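Local coordinates for protein antibiotic biosynthesis monooxygenase (Shewanella loihica, PDB 2RIL) that probably acts as a monooxygenase of the antibiotic biosynthesis monooxygenase family, which adopts the dimeric alpha+beta barrel fold, at residues I61-S64 / E65-Y69. Numbering follows the deposited sequence.
Sequences IWQS and EADFY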
loop_
_atom_site.group_PDB
_atom_site.type_symbol
_atom_site.label_atom_id
_atom_site.label_comp_id
_atom_site.label_asym_id
_atom_site.label_seq_id
_atom_site.Cartn_x
_atom_site.Cartn_y
_atom_site.Cartn_z
ATOM N N ILE A 61 -3.435 9.924 3.143
ATOM C CA ILE A 61 -4.651 10.436 2.560
ATOM C C ILE A 61 -4.537 11.957 2.453
ATOM O O ILE A 61 -4.130 12.644 3.415
ATOM C CB ILE A 61 -5.889 10.103 3.385
ATOM C CG1 ILE A 61 -5.831 8.656 3.867
ATOM C CG2 ILE A 61 -7.160 10.389 2.541
ATOM C CD1 ILE A 61 -6.106 7.702 2.797
ATOM N N TRP A 62 -4.861 12.458 1.272
ATOM C CA TRP A 62 -4.839 13.879 0.961
ATOM C C TRP A 62 -6.233 14.316 0.487
ATOM O O TRP A 62 -6.945 13.555 -0.159
ATOM C CB TRP A 62 -3.804 14.167 -0.130
ATOM C CG TRP A 62 -2.414 14.064 0.355
ATOM C CD1 TRP A 62 -1.670 12.922 0.549
ATOM C CD2 TRP A 62 -1.616 15.143 0.828
ATOM N NE1 TRP A 62 -0.465 13.227 1.074
ATOM C CE2 TRP A 62 -0.385 14.596 1.228
ATOM C CE3 TRP A 62 -1.800 16.535 0.881
ATOM C CZ2 TRP A 62 0.644 15.385 1.692
ATOM C CZ3 TRP A 62 -0.775 17.297 1.346
ATOM C CH2 TRP A 62 0.427 16.725 1.742
ATOM N N GLN A 63 -6.567 15.569 0.739
ATOM C CA GLN A 63 -7.879 16.066 0.347
ATOM C C GLN A 63 -8.111 16.110 -1.169
ATOM O O GLN A 63 -9.242 15.999 -1.645
ATOM C CB GLN A 63 -8.030 17.468 0.908
ATOM C CG GLN A 63 -9.428 18.034 0.723
ATOM C CD GLN A 63 -10.423 17.368 1.702
ATOM O OE1 GLN A 63 -10.213 17.404 2.941
ATOM N NE2 GLN A 63 -11.478 16.728 1.165
ATOM N N SER A 64 -7.032 16.288 -1.944
ATOM C CA SER A 64 -7.103 16.334 -3.396
ATOM C C SER A 64 -5.775 16.077 -4.003
ATOM O O SER A 64 -4.735 16.244 -3.340
ATOM C CB SER A 64 -7.568 17.736 -3.848
ATOM O OG SER A 64 -6.641 18.738 -3.515
ATOM N N GLU A 65 -5.810 15.726 -5.288
ATOM C CA GLU A 65 -4.592 15.617 -6.082
ATOM C C GLU A 65 -3.832 16.950 -6.061
ATOM O O GLU A 65 -2.597 16.957 -5.903
ATOM C CB GLU A 65 -4.907 15.272 -7.548
ATOM C CG GLU A 65 -5.298 13.867 -7.819
ATOM C CD GLU A 65 -5.602 13.620 -9.289
ATOM O OE1 GLU A 65 -4.734 13.896 -10.117
ATOM O OE2 GLU A 65 -6.701 13.152 -9.595
ATOM N N ALA A 66 -4.538 18.059 -6.283
ATOM C CA ALA A 66 -3.890 19.360 -6.312
ATOM C C ALA A 66 -3.112 19.618 -5.037
ATOM O O ALA A 66 -1.973 20.117 -5.058
ATOM C CB ALA A 66 -4.945 20.462 -6.514
ATOM N N ASP A 67 -3.742 19.347 -3.888
ATOM C CA ASP A 67 -3.047 19.559 -2.621
ATOM C C ASP A 67 -1.796 18.731 -2.487
ATOM O O ASP A 67 -0.715 19.220 -2.060
ATOM C CB ASP A 67 -3.960 19.365 -1.434
ATOM C CG ASP A 67 -5.004 20.434 -1.297
ATOM O OD1 ASP A 67 -4.813 21.504 -1.849
ATOM O OD2 ASP A 67 -6.020 20.254 -0.564
ATOM N N PHE A 68 -1.901 17.462 -2.837
ATOM C CA PHE A 68 -0.700 16.653 -2.800
ATOM C C PHE A 68 0.427 17.153 -3.714
ATOM O O PHE A 68 1.589 17.250 -3.281
ATOM C CB PHE A 68 -1.027 15.188 -3.170
ATOM C CG PHE A 68 0.204 14.358 -3.279
ATOM C CD1 PHE A 68 0.807 13.867 -2.146
ATOM C CD2 PHE A 68 0.806 14.175 -4.502
ATOM C CE1 PHE A 68 2.017 13.188 -2.233
ATOM C CE2 PHE A 68 2.017 13.477 -4.594
ATOM C CZ PHE A 68 2.608 12.998 -3.452
ATOM N N TYR A 69 0.088 17.467 -4.970
ATOM C CA TYR A 69 1.105 17.895 -5.936
ATOM C C TYR A 69 1.766 19.196 -5.510
ATOM O O TYR A 69 2.968 19.353 -5.670
ATOM C CB TYR A 69 0.544 18.041 -7.341
ATOM C CG TYR A 69 -0.018 16.821 -7.971
ATOM C CD1 TYR A 69 0.666 15.646 -7.986
ATOM C CD2 TYR A 69 -1.220 16.904 -8.673
ATOM C CE1 TYR A 69 0.088 14.486 -8.598
ATOM C CE2 TYR A 69 -1.749 15.815 -9.294
ATOM C CZ TYR A 69 -1.083 14.616 -9.259
ATOM O OH TYR A 69 -1.694 13.567 -9.921
#
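S64 and F68 are joined through their backbones where strand 56-62 turns into helix 65-79: F68 N donates to S64 O over 3.1 Å in a nearly straight bond, the first i to i+4 bond of the helix. S64 is the N-cap residue. Its OG accepts from D67 N at 3.0 Å, and a chi1 of 65° brings OG forward to this N-H of the first turn. Both NH groups are thereby satisfied by the one residue, through side chain and main chain. The D67 carboxylate folds back beside the cap, its CG 3.2 Å from S64 OG, which partly covers the serine. Separately, D67 OD2 makes a van der Waals approach of 3.7 Å to Q63 CB.

Two residues before the cap, W62 meets F68 in a T-shaped stack. The edge of the phenyl ring is directed at the indole face, the planes standing at 80° and the centroid of the five-membered ring 5.0 Å from that of F68. F68 CD1 makes the closest approach, 3.5 Å from W62 NE1, so the pyrrole side of the indole takes the phenyl edge. The six-membered ring receives F68 CA instead, a CH-pi contact 4.2 Å from its centroid and 22° off the normal. One indole face therefore covers both the backbone and the ring of F68.

Y39 adds a second edge-to-face partner to W62, and M33 of helix 19-33 touches both aromatic residues. F68 also packs on L8 and L93 of the antiparallel sheet, seating the start of helix 65-79 against strands 6-12 and 92-98, while E65 reaches I48 of the second subunit.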